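Local coordinates for hypothetical protein PA3696 (Pseudomonas aeruginosa, PDB 1YOX) that is of unknown function but belongs to the AIM24 family of the cupin clan, and assembles as a trimer of mainly beta subunits, each with two sandwich-like halves, at residues 8-13 / 156-161; 17-22 / 36-41; 80-83 / 87-90; 175-180 / 220-225; 183-186 / 190-193. One frame throughout, in Å; residues are numbered along the deposited sequence.

Interaction 1 of 5, residues 8-13 / 156-161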
# COMPACT_ATOMS: atom_id res chain seq x y z
N LEU C 8 -15.91 23.47 5.63
CA LEU C 8 -14.79 22.75 6.26
C LEU C 8 -13.41 23.11 5.75
O LEU C 8 -13.17 23.11 4.55
CB LEU C 8 -14.98 21.23 6.14
CG LEU C 8 -16.10 20.58 6.98
CD1 LEU C 8 -16.04 19.06 6.84
CD2 LEU C 8 -16.07 21.01 8.47
N ASP C 9 -12.51 23.41 6.68
CA ASP C 9 -11.09 23.45 6.37
C ASP C 9 -10.45 22.08 6.61
O ASP C 9 -10.93 21.29 7.41
CB ASP C 9 -10.35 24.54 7.15
CG ASP C 9 -10.84 25.94 6.79
OD1 ASP C 9 -10.28 26.56 5.86
OD2 ASP C 9 -11.81 26.42 7.43
N TYR C 10 -9.36 21.83 5.90
CA TYR C 10 -8.71 20.55 5.94
C TYR C 10 -7.31 20.72 5.40
O TYR C 10 -7.00 21.74 4.78
CB TYR C 10 -9.48 19.53 5.09
CG TYR C 10 -9.43 19.87 3.63
CD1 TYR C 10 -8.41 19.40 2.81
CD2 TYR C 10 -10.40 20.71 3.07
CE1 TYR C 10 -8.35 19.73 1.48
CE2 TYR C 10 -10.35 21.05 1.71
CZ TYR C 10 -9.33 20.56 0.94
OH TYR C 10 -9.27 20.87 -0.39
N ARG C 11 -6.47 19.73 5.66
CA ARG C 11 -5.24 19.55 4.93
C ARG C 11 -5.09 18.05 4.68
O ARG C 11 -5.45 17.23 5.51
CB ARG C 11 -4.04 20.10 5.71
CG ARG C 11 -4.02 19.70 7.17
CD ARG C 11 -2.88 20.36 7.93
NE ARG C 11 -2.68 19.72 9.24
CZ ARG C 11 -1.54 19.17 9.66
NH1 ARG C 11 -0.45 19.18 8.88
NH2 ARG C 11 -1.49 18.62 10.86
N ILE C 12 -4.61 17.70 3.49
CA ILE C 12 -4.37 16.34 3.10
C ILE C 12 -2.90 16.06 3.37
O ILE C 12 -2.02 16.74 2.83
CB ILE C 12 -4.71 16.13 1.60
CG1 ILE C 12 -6.23 16.07 1.41
CG2 ILE C 12 -4.05 14.84 1.04
CD1 ILE C 12 -6.70 16.39 -0.03
N LEU C 13 -2.63 15.05 4.19
CA LEU C 13 -1.27 14.70 4.56
C LEU C 13 -0.71 13.52 3.77
O LEU C 13 -1.46 12.63 3.36
CB LEU C 13 -1.23 14.41 6.06
CG LEU C 13 -1.82 15.50 6.95
CD1 LEU C 13 -1.90 14.97 8.36
CD2 LEU C 13 -0.94 16.74 6.85
N LEU C 156 -18.12 20.03 1.01
CA LEU C 156 -16.95 19.22 0.70
C LEU C 156 -17.11 17.75 1.01
O LEU C 156 -17.64 17.33 2.04
CB LEU C 156 -15.72 19.77 1.40
CG LEU C 156 -15.20 21.04 0.74
CD1 LEU C 156 -14.25 21.74 1.69
CD2 LEU C 156 -14.54 20.75 -0.61
N VAL C 157 -16.59 16.97 0.08
CA VAL C 157 -16.65 15.52 0.07
C VAL C 157 -15.20 15.09 -0.14
O VAL C 157 -14.44 15.80 -0.80
CB VAL C 157 -17.63 15.11 -1.07
CG1 VAL C 157 -17.03 14.16 -2.05
CG2 VAL C 157 -19.01 14.70 -0.51
N PHE C 158 -14.79 13.99 0.46
CA PHE C 158 -13.44 13.47 0.28
C PHE C 158 -13.59 12.00 -0.09
O PHE C 158 -14.30 11.23 0.58
CB PHE C 158 -12.60 13.62 1.55
CG PHE C 158 -12.54 15.04 2.06
CD1 PHE C 158 -13.59 15.57 2.80
CD2 PHE C 158 -11.44 15.86 1.74
CE1 PHE C 158 -13.56 16.90 3.25
CE2 PHE C 158 -11.39 17.20 2.20
CZ PHE C 158 -12.45 17.70 2.96
N VAL C 159 -12.95 11.63 -1.19
CA VAL C 159 -13.05 10.29 -1.69
C VAL C 159 -11.63 9.75 -1.80
O VAL C 159 -10.69 10.53 -1.92
CB VAL C 159 -13.86 10.18 -3.07
CG1 VAL C 159 -15.33 10.63 -2.92
CG2 VAL C 159 -13.19 10.95 -4.18
N HIS C 160 -11.48 8.43 -1.76
CA HIS C 160 -10.16 7.83 -1.78
C HIS C 160 -9.96 6.92 -3.02
O HIS C 160 -10.83 6.12 -3.34
CB HIS C 160 -9.99 7.04 -0.48
CG HIS C 160 -8.79 6.15 -0.45
ND1 HIS C 160 -7.61 6.52 0.16
CD2 HIS C 160 -8.59 4.89 -0.92
CE1 HIS C 160 -6.73 5.53 0.07
NE2 HIS C 160 -7.30 4.54 -0.59
N ALA C 161 -8.81 7.04 -3.68
CA ALA C 161 -8.43 6.16 -4.80
C ALA C 161 -7.27 5.23 -4.47
O ALA C 161 -6.18 5.69 -4.17
CB ALA C 161 -8.10 6.99 -6.06
O HOH W 1 -17.66 22.10 3.23
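One face of the Tyr10 ring is met over its centre by Phe158 CE2, which stands 3.6 Å above the ring plane, while the phenylalanine has Tyr10 CD2 at its edge and in its own plane. The planes are 78° apart and the ring centroids 5.0 Å, which defines a T-shaped (edge-to-face) pair with Phe158 as the edge. It bridges the two sheets of a beta sandwich, consistent with membership of the cupin clan: strand 9-13 is an outermost strand of a four-stranded antiparallel sheet, and strand 156-162 belongs to the six-stranded sheet facing it. A chi1 of 66° carries the Tyr10 ring off its strand toward 156-161, and chi2 near 90° turns its face to Phe158. Leu156 adds a second apolar touch, its CD1 approaching the ring obliquely, 4.0 Å from Tyr10 CE2. The same methyl presses on the backbone of the first segment, with Leu156 CD1 3.4 Å from Leu8 O. Ala102 on strand 98-104 packs against both aromatic residues, and Val20 and Ile22 of strand 19-24 add further cover to Phe158. Where the segments come closest, at Leu8 and Leu156, with CA atoms 6.9 Å apart, a water ties the backbones together: it accepts from Leu8 N at 3.3 Å and from Leu156 N at 3.1 Å.

Interaction 2 of 5, residues 17-22 / 36-41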
# COMPACT_ATOMS: atom_id res chain seq x y z
N MSE C 17 0.43 7.91 -0.26
CA MSE C 17 -0.58 7.38 0.63
C MSE C 17 -1.04 8.47 1.55
O MSE C 17 -0.24 9.13 2.23
CB MSE C 17 -0.08 6.17 1.40
CG MSE C 17 0.00 4.92 0.56
SE MSE C 17 1.06 3.49 1.40
CE MSE C 17 2.85 4.23 1.35
N GLN C 18 -2.35 8.67 1.58
CA GLN C 18 -2.88 9.92 2.12
C GLN C 18 -3.95 9.77 3.20
O GLN C 18 -4.74 8.79 3.23
CB GLN C 18 -3.36 10.83 0.96
CG GLN C 18 -2.18 11.24 0.06
CD GLN C 18 -2.54 12.21 -1.07
OE1 GLN C 18 -3.69 12.31 -1.51
NE2 GLN C 18 -1.53 12.91 -1.55
N THR C 19 -3.95 10.77 4.08
CA THR C 19 -4.98 10.95 5.08
C THR C 19 -5.49 12.41 5.14
O THR C 19 -4.77 13.35 4.85
CB THR C 19 -4.45 10.51 6.44
OG1 THR C 19 -5.35 10.93 7.47
CG2 THR C 19 -3.13 11.08 6.70
N VAL C 20 -6.75 12.59 5.51
CA VAL C 20 -7.36 13.89 5.54
C VAL C 20 -7.60 14.36 6.97
O VAL C 20 -8.34 13.75 7.72
CB VAL C 20 -8.65 13.99 4.65
CG1 VAL C 20 -9.76 13.14 5.21
CG2 VAL C 20 -9.09 15.45 4.54
N GLU C 21 -6.95 15.45 7.32
CA GLU C 21 -7.13 16.03 8.63
C GLU C 21 -8.10 17.19 8.47
O GLU C 21 -7.79 18.18 7.82
CB GLU C 21 -5.81 16.48 9.25
CG GLU C 21 -5.96 16.87 10.72
CD GLU C 21 -4.86 17.80 11.21
OE1 GLU C 21 -3.90 17.31 11.82
OE2 GLU C 21 -4.95 19.03 10.95
N ILE C 22 -9.28 17.01 9.04
CA ILE C 22 -10.37 17.96 8.99
C ILE C 22 -10.27 18.88 10.19
O ILE C 22 -10.18 18.42 11.33
CB ILE C 22 -11.74 17.24 9.05
CG1 ILE C 22 -11.86 16.14 7.95
CG2 ILE C 22 -12.90 18.28 9.02
CD1 ILE C 22 -11.96 16.65 6.51
N ALA C 36 -12.67 4.60 9.66
CA ALA C 36 -11.69 5.46 8.98
C ALA C 36 -10.93 6.49 9.85
O ALA C 36 -9.87 6.98 9.44
CB ALA C 36 -12.32 6.13 7.79
N MSE C 37 -11.42 6.79 11.05
CA MSE C 37 -10.75 7.78 11.89
C MSE C 37 -9.39 7.29 12.43
O MSE C 37 -9.28 6.17 12.95
CB MSE C 37 -11.66 8.22 13.05
CG MSE C 37 -11.39 7.50 14.35
SE MSE C 37 -10.08 8.43 15.49
CE MSE C 37 -11.04 10.03 15.26
N ASN C 38 -8.38 8.14 12.30
CA ASN C 38 -7.04 7.88 12.85
C ASN C 38 -6.81 8.53 14.21
O ASN C 38 -6.16 7.92 15.08
CB ASN C 38 -5.95 8.43 11.95
CG ASN C 38 -5.94 7.85 10.56
OD1 ASN C 38 -5.59 8.55 9.62
ND2 ASN C 38 -6.27 6.57 10.41
N TYR C 39 -7.25 9.78 14.35
CA TYR C 39 -7.06 10.54 15.58
C TYR C 39 -8.01 11.72 15.68
O TYR C 39 -8.52 12.23 14.69
CB TYR C 39 -5.59 10.99 15.78
CG TYR C 39 -5.10 12.02 14.78
CD1 TYR C 39 -4.31 11.63 13.71
CD2 TYR C 39 -5.43 13.38 14.90
CE1 TYR C 39 -3.85 12.54 12.78
CE2 TYR C 39 -4.98 14.31 13.94
CZ TYR C 39 -4.18 13.87 12.89
OH TYR C 39 -3.70 14.73 11.91
N MSE C 40 -8.22 12.15 16.92
CA MSE C 40 -9.03 13.32 17.19
C MSE C 40 -8.53 14.02 18.44
O MSE C 40 -8.12 13.39 19.42
CB MSE C 40 -10.54 12.96 17.29
CG MSE C 40 -10.88 11.84 18.21
SE MSE C 40 -12.75 11.19 18.07
CE MSE C 40 -12.40 9.61 19.26
N THR C 41 -8.56 15.35 18.37
CA THR C 41 -8.25 16.22 19.50
C THR C 41 -9.37 16.24 20.54
O THR C 41 -10.42 15.60 20.38
CB THR C 41 -7.88 17.68 19.02
OG1 THR C 41 -8.95 18.21 18.25
CG2 THR C 41 -6.62 17.70 18.19
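Asn38 is the first residue of 36-41 to meet the other segment, its CB directed toward 17-22 and its side chain beside Thr19; their CA atoms are 8.6 Å apart. With OG1 anti to the backbone N (chi1 168°), Thr19 points its hydroxyl to its main polar partner outside the pair, the carbonyl oxygen of Phe92, to which it is hydrogen-bonded. Tyr39 follows. Its ring reaches across to Glu21, the CA atoms of Tyr39 and Glu21 being 8.9 Å apart, and Tyr39 OH donates a hydrogen bond of 2.6 Å to Glu21 OE1. The acceptor uses its anti lone pair, the one facing away from the other carboxylate oxygen. OE1 lies at the edge of the tyrosine ring and in its plane, while the carboxylate is turned 85° from that plane. The aliphatic part of the glutamate also reaches the phenol, Glu21 CG being 3.3 Å from Tyr39 OH. Strands 19-24 and 37-40 belong to one antiparallel sheet with strand 88-92 between them, so these side chains span the middle strand. Tyr39 and Met40 also pair with a strand of the second subunit, continuing the sheet across the trimer interface. Glu21 OE1 takes salt bridges from Arg11 of its own chain and from Arg168 of the second subunit; with the phenol as a third partner, this buried carboxylate is probably stabilised in its charged form, where one subunit meets the next.

Interaction 3 of 5, residues 80-83 / 87-90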
# COMPACT_ATOMS: atom_id res chain seq x y z
N PHE C 80 -18.79 13.50 13.65
CA PHE C 80 -17.77 14.07 14.54
C PHE C 80 -18.01 15.57 14.69
O PHE C 80 -17.94 16.31 13.73
CB PHE C 80 -16.36 13.77 14.00
CG PHE C 80 -16.03 12.30 13.95
CD1 PHE C 80 -16.51 11.49 12.91
CD2 PHE C 80 -15.27 11.71 14.96
CE1 PHE C 80 -16.23 10.12 12.88
CE2 PHE C 80 -14.97 10.32 14.91
CZ PHE C 80 -15.44 9.54 13.88
N THR C 81 -18.32 16.01 15.91
CA THR C 81 -18.57 17.43 16.17
C THR C 81 -17.56 18.03 17.13
O THR C 81 -17.11 17.38 18.10
CB THR C 81 -20.01 17.68 16.66
OG1 THR C 81 -20.91 17.04 15.75
CG2 THR C 81 -20.35 19.18 16.68
N ASN C 82 -17.19 19.29 16.84
CA ASN C 82 -16.43 20.14 17.76
C ASN C 82 -17.33 20.74 18.87
O ASN C 82 -18.13 21.66 18.62
CB ASN C 82 -15.74 21.24 16.97
CG ASN C 82 -14.83 22.13 17.83
OD1 ASN C 82 -14.08 22.96 17.29
ND2 ASN C 82 -14.87 21.96 19.13
N GLU C 83 -17.17 20.20 20.08
CA GLU C 83 -17.95 20.62 21.25
C GLU C 83 -17.17 21.57 22.15
O GLU C 83 -17.56 21.80 23.31
CB GLU C 83 -18.33 19.39 22.09
CG GLU C 83 -18.97 18.28 21.30
CD GLU C 83 -20.47 18.30 21.41
OE1 GLU C 83 -20.98 17.66 22.35
OE2 GLU C 83 -21.14 18.98 20.58
N LYS C 87 -10.62 25.84 17.61
CA LYS C 87 -10.39 24.87 16.54
C LYS C 87 -10.02 23.48 17.05
O LYS C 87 -9.11 23.33 17.89
CB LYS C 87 -9.23 25.34 15.64
CG LYS C 87 -9.63 26.24 14.51
CD LYS C 87 -8.38 26.74 13.76
CE LYS C 87 -8.74 27.93 12.87
NZ LYS C 87 -7.56 28.45 12.12
N GLN C 88 -10.70 22.46 16.50
CA GLN C 88 -10.35 21.08 16.78
C GLN C 88 -10.11 20.30 15.49
O GLN C 88 -10.45 20.75 14.38
CB GLN C 88 -11.43 20.41 17.62
CG GLN C 88 -11.74 21.05 18.97
CD GLN C 88 -10.63 20.87 19.98
OE1 GLN C 88 -10.00 19.82 20.04
NE2 GLN C 88 -10.38 21.91 20.78
N HIS C 89 -9.54 19.11 15.62
CA HIS C 89 -9.13 18.34 14.47
C HIS C 89 -9.50 16.87 14.61
O HIS C 89 -9.48 16.31 15.73
CB HIS C 89 -7.64 18.50 14.24
CG HIS C 89 -7.19 19.92 14.10
ND1 HIS C 89 -7.03 20.54 12.88
CD2 HIS C 89 -6.85 20.84 15.04
CE1 HIS C 89 -6.63 21.79 13.08
NE2 HIS C 89 -6.51 21.99 14.38
N VAL C 90 -9.84 16.26 13.47
CA VAL C 90 -10.04 14.81 13.34
C VAL C 90 -9.47 14.38 11.99
O VAL C 90 -9.81 14.98 10.99
CB VAL C 90 -11.53 14.40 13.29
CG1 VAL C 90 -11.70 12.93 13.63
CG2 VAL C 90 -12.40 15.26 14.17
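Asn82 and Val90 have the most surface buried here, with Gln88 and Phe80 close behind, and these four residues form two separate side-chain pairs. Asn82 meets Gln88 where the backbones are nearest, their CA atoms 6.2 Å apart. The asparagine CG is anti to the backbone N (chi1 -176°), which extends its amide toward Gln88 so that it lies against the aliphatic part of that side chain: Asn82 CG is 3.5 Å from Gln88 CG. The two amide planes are 74° apart, and Gln88 bends at chi2, carrying its own amide off in another direction; its OE1 is hydrogen-bonded to Thr41 OG1. Two residues before Asn82 and two after Gln88, Val90 CG1 approaches the Phe80 ring obliquely, 4.0 Å from Phe80 CD2, the side chains crossing at about a right angle. Met37 and Met40, both selenomethionines on strand 37-40, each pack on Phe80 and Val90, and the Phe80 ring also meets Phe92 edge-to-face. The segments run in nearly opposite directions, 164° apart, yet the CA separation grows to 7.9 Å between Phe80 and Val90. Strands 78-82 and 88-92 belong to different antiparallel sheets, so the chain turns back through a short loop and changes layer: a connection from one sheet to the other at the end of a beta sandwich.

Interaction 4 of 5, residues 175-180 / 220-225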
# COMPACT_ATOMS: atom_id res chain seq x y z
N LEU C 175 -15.93 4.61 -22.23
CA LEU C 175 -14.85 4.06 -21.42
C LEU C 175 -15.30 2.74 -20.82
O LEU C 175 -16.37 2.66 -20.21
CB LEU C 175 -14.38 5.07 -20.38
CG LEU C 175 -13.04 4.83 -19.64
CD1 LEU C 175 -11.86 4.56 -20.57
CD2 LEU C 175 -12.72 5.98 -18.70
N ARG C 176 -14.51 1.70 -21.05
CA ARG C 176 -14.71 0.41 -20.39
C ARG C 176 -13.67 0.27 -19.27
O ARG C 176 -12.47 0.46 -19.48
CB ARG C 176 -14.62 -0.75 -21.38
CG ARG C 176 -15.94 -1.08 -22.14
CD ARG C 176 -15.67 -1.97 -23.39
NE ARG C 176 -14.63 -1.37 -24.24
CZ ARG C 176 -13.74 -2.06 -24.96
NH1 ARG C 176 -13.76 -3.40 -24.97
NH2 ARG C 176 -12.83 -1.40 -25.68
N VAL C 177 -14.17 -0.06 -18.09
CA VAL C 177 -13.36 -0.07 -16.88
C VAL C 177 -13.57 -1.39 -16.13
O VAL C 177 -14.73 -1.80 -15.90
CB VAL C 177 -13.74 1.16 -15.97
CG1 VAL C 177 -13.15 1.03 -14.57
CG2 VAL C 177 -13.33 2.48 -16.60
N ASP C 178 -12.48 -2.06 -15.75
CA ASP C 178 -12.57 -3.12 -14.73
C ASP C 178 -13.39 -2.62 -13.54
O ASP C 178 -13.15 -1.55 -13.01
CB ASP C 178 -11.20 -3.61 -14.26
CG ASP C 178 -11.29 -4.83 -13.31
OD1 ASP C 178 -12.26 -5.61 -13.39
OD2 ASP C 178 -10.38 -5.02 -12.49
N THR C 179 -14.40 -3.38 -13.15
CA THR C 179 -15.49 -2.85 -12.33
C THR C 179 -15.08 -2.20 -11.01
O THR C 179 -15.53 -1.11 -10.70
CB THR C 179 -16.64 -3.88 -12.22
OG1 THR C 179 -17.32 -3.92 -13.48
CG2 THR C 179 -17.64 -3.50 -11.13
N GLY C 180 -14.20 -2.83 -10.25
CA GLY C 180 -13.76 -2.24 -8.98
C GLY C 180 -12.95 -0.96 -9.12
O GLY C 180 -12.85 -0.20 -8.16
N VAL C 220 -14.72 11.28 -14.81
CA VAL C 220 -14.61 10.00 -14.16
C VAL C 220 -13.38 10.00 -13.30
O VAL C 220 -12.30 10.49 -13.71
CB VAL C 220 -14.47 8.81 -15.15
CG1 VAL C 220 -14.59 7.50 -14.38
CG2 VAL C 220 -15.53 8.86 -16.23
N TRP C 221 -13.52 9.39 -12.12
CA TRP C 221 -12.38 9.13 -11.24
C TRP C 221 -12.13 7.63 -11.10
O TRP C 221 -13.00 6.88 -10.66
CB TRP C 221 -12.59 9.82 -9.90
CG TRP C 221 -13.34 11.14 -10.04
CD1 TRP C 221 -14.61 11.34 -10.56
CD2 TRP C 221 -12.87 12.42 -9.67
NE1 TRP C 221 -14.95 12.67 -10.54
CE2 TRP C 221 -13.90 13.36 -9.99
CE3 TRP C 221 -11.68 12.88 -9.11
CZ2 TRP C 221 -13.77 14.72 -9.76
CZ3 TRP C 221 -11.55 14.24 -8.86
CH2 TRP C 221 -12.59 15.14 -9.19
N LEU C 222 -10.94 7.20 -11.50
CA LEU C 222 -10.59 5.79 -11.51
C LEU C 222 -9.39 5.51 -10.60
O LEU C 222 -8.62 6.41 -10.31
CB LEU C 222 -10.28 5.32 -12.94
CG LEU C 222 -11.37 5.50 -14.00
CD1 LEU C 222 -10.82 5.22 -15.39
CD2 LEU C 222 -12.58 4.63 -13.69
N GLN C 223 -9.24 4.26 -10.17
CA GLN C 223 -8.18 3.90 -9.24
C GLN C 223 -7.46 2.70 -9.80
O GLN C 223 -8.11 1.77 -10.32
CB GLN C 223 -8.76 3.60 -7.85
CG GLN C 223 -9.60 2.31 -7.71
CD GLN C 223 -10.51 2.32 -6.50
OE1 GLN C 223 -11.73 2.15 -6.61
NE2 GLN C 223 -9.95 2.59 -5.34
N SER C 224 -6.12 2.72 -9.73
CA SER C 224 -5.32 1.62 -10.23
C SER C 224 -5.33 0.36 -9.36
O SER C 224 -5.10 -0.74 -9.87
CB SER C 224 -3.87 2.07 -10.42
OG SER C 224 -3.26 2.40 -9.18
N LEU C 225 -5.54 0.50 -8.05
CA LEU C 225 -5.48 -0.64 -7.15
C LEU C 225 -6.65 -0.62 -6.19
O LEU C 225 -6.50 -0.32 -5.01
CB LEU C 225 -4.14 -0.74 -6.40
CG LEU C 225 -3.99 -1.91 -5.38
CD1 LEU C 225 -4.15 -3.27 -6.01
CD2 LEU C 225 -2.69 -1.80 -4.64
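Methyl groups make up the apolar part of this contact, and Leu222 is at its centre. Both of its branches take part. Leu222 CD1 meets Leu175 CD2 at 3.9 Å, the leucines reaching toward each other tip to tip, and also touches Val177 CG2; Leu222 CD2 sits against both methyls of Val177, 3.7 Å from Val177 CG1 and equally far from Val177 CG2. The valine and leucine side chains cross at a slant. Because Leu175 CG is anti to the backbone N (chi1 -166°), its branched end extends toward Leu222, and Arg168 also packs on it. The CA atoms of Val177 and Leu222 are 8.4 Å apart, a spacing bridged by side chains, as expected between the layers of a beta sandwich. That is the architecture of this C-terminal half: strand 173-178 edges a three-stranded antiparallel sheet, and strand 219-223 lies within a six-stranded one. Leu182 and Ile166, from the strands on either side of 219-223, add to the apolar layer around Leu222. The polar part lies at the end of the strands, where Gly180, in a short 3-10 segment, turns its carbonyl oxygen toward the side-chain amide of Gln223. Gln223 extends beyond CG to get there, its CD 3.8 Å from Gly180 O. Along the outer edge of the small sheet, Leu175, Arg176 and Val177 pair with an antiparallel strand of the third subunit, and Met40 of that subunit packs on Leu175.

Interaction 5 of 5, residues 183-186 / 190-193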
# COMPACT_ATOMS: atom_id res chain seq x y z
N VAL C 183 -13.83 4.75 -9.04
CA VAL C 183 -13.94 5.52 -7.82
C VAL C 183 -15.23 6.34 -7.74
O VAL C 183 -16.09 6.08 -6.88
CB VAL C 183 -12.72 6.47 -7.63
CG1 VAL C 183 -12.83 7.24 -6.30
CG2 VAL C 183 -11.45 5.68 -7.68
N ALA C 184 -15.33 7.33 -8.63
CA ALA C 184 -16.38 8.35 -8.62
C ALA C 184 -16.69 8.83 -10.05
O ALA C 184 -15.83 8.71 -10.95
CB ALA C 184 -15.95 9.55 -7.75
N PHE C 185 -17.89 9.37 -10.24
CA PHE C 185 -18.28 10.06 -11.49
C PHE C 185 -19.43 11.06 -11.29
O PHE C 185 -20.28 10.90 -10.40
CB PHE C 185 -18.61 9.07 -12.62
CG PHE C 185 -19.76 8.13 -12.30
CD1 PHE C 185 -21.06 8.45 -12.67
CD2 PHE C 185 -19.52 6.93 -11.65
CE1 PHE C 185 -22.12 7.59 -12.38
CE2 PHE C 185 -20.57 6.07 -11.36
CZ PHE C 185 -21.88 6.41 -11.73
N THR C 186 -19.43 12.07 -12.15
CA THR C 186 -20.41 13.15 -12.15
C THR C 186 -21.65 12.70 -12.89
O THR C 186 -21.68 11.59 -13.42
CB THR C 186 -19.82 14.37 -12.90
OG1 THR C 186 -19.45 13.97 -14.23
CG2 THR C 186 -18.58 14.91 -12.20
N ASP C 190 -23.40 7.53 -18.16
CA ASP C 190 -24.19 6.30 -18.03
C ASP C 190 -23.24 5.13 -17.75
O ASP C 190 -22.14 5.06 -18.30
CB ASP C 190 -24.97 6.05 -19.31
CG ASP C 190 -26.16 5.13 -19.11
OD1 ASP C 190 -26.02 3.88 -19.34
OD2 ASP C 190 -27.23 5.68 -18.74
N TYR C 191 -23.70 4.20 -16.93
CA TYR C 191 -22.89 3.06 -16.50
C TYR C 191 -23.74 1.80 -16.50
O TYR C 191 -24.93 1.83 -16.17
CB TYR C 191 -22.30 3.30 -15.09
CG TYR C 191 -23.36 3.46 -14.01
CD1 TYR C 191 -23.72 2.39 -13.19
CD2 TYR C 191 -24.05 4.68 -13.85
CE1 TYR C 191 -24.73 2.53 -12.22
CE2 TYR C 191 -25.04 4.83 -12.89
CZ TYR C 191 -25.38 3.75 -12.08
OH TYR C 191 -26.38 3.90 -11.12
N ASP C 192 -23.13 0.69 -16.86
CA ASP C 192 -23.70 -0.60 -16.50
C ASP C 192 -22.63 -1.68 -16.49
O ASP C 192 -21.63 -1.58 -17.20
CB ASP C 192 -24.91 -0.98 -17.37
CG ASP C 192 -24.52 -1.47 -18.73
OD1 ASP C 192 -24.75 -2.68 -19.01
OD2 ASP C 192 -23.97 -0.65 -19.52
N VAL C 193 -22.88 -2.68 -15.67
CA VAL C 193 -21.93 -3.72 -15.33
C VAL C 193 -22.32 -4.99 -16.06
O VAL C 193 -23.47 -5.42 -16.01
CB VAL C 193 -21.95 -3.99 -13.80
CG1 VAL C 193 -20.96 -5.09 -13.43
CG2 VAL C 193 -21.66 -2.71 -13.02
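The contact rests on a single pair of aromatic rings, and their geometry is intermediate: Phe185 and Tyr191 have planes 51° apart and centroids separated by 5.2 Å, an oblique aromatic pair. The closest approach is Phe185 CZ to Tyr191 CD2 at 3.5 Å, with Tyr191 CE2 next at 3.7 Å from the same CZ. It is therefore the far corner of the phenylalanine, CZ and CE1, that meets the CD2-CE2 bond of the tyrosine ring, and the two side chains cross at about a right angle. The same chi1, near +60°, lifts both rings off their strands, each toward the other strand. The CA atoms of Phe185 and Asp190, the nearest pair across the segments, are 9.6 Å apart, too far for backbone pairing, so the link is made by the rings alone, and it joins the two sheets of the C-terminal beta sandwich. Just before Phe185, Val183 and Ala184 both face Trp221 in a classic beta bulge. Phe185 also meets the ring of Phe113, the planes at about 10°. Strand 182-185 lies between strands 111-115 and 219-223 in the six-stranded sheet, whereas strand 189-195 edges the three-stranded sheet beyond strand 210-216; Leu148 of strand 146-152 packs on both rings, and Leu214 of strand 210-216 adds to the tyrosine side.

Overall arrangement
The contacts fall into two groups, one for each half of the chain. Interactions 1, 2 and 3 share the four-stranded sheet, 2 and 3 being joined through Thr41 and Gln88. Interactions 4 and 5 lie between the same two sheets, linked by probable backbone hydrogen bonds of Trp221 to Val183 and Ala184. Interactions 2, 3 and 4 are buried; 1 and 5, which rest on aromatic pairs, only partly. Four pack side chains between sheets, whereas interaction 2 is polar and within one. Interactions 1 and 2 touch the second subunit and 4 the third; 3 and 5 touch no other chain. Among the points where the halves meet, His160 and Ala161 touch Val183 of interaction 5, and Ala161 touches Gln223 of interaction 4.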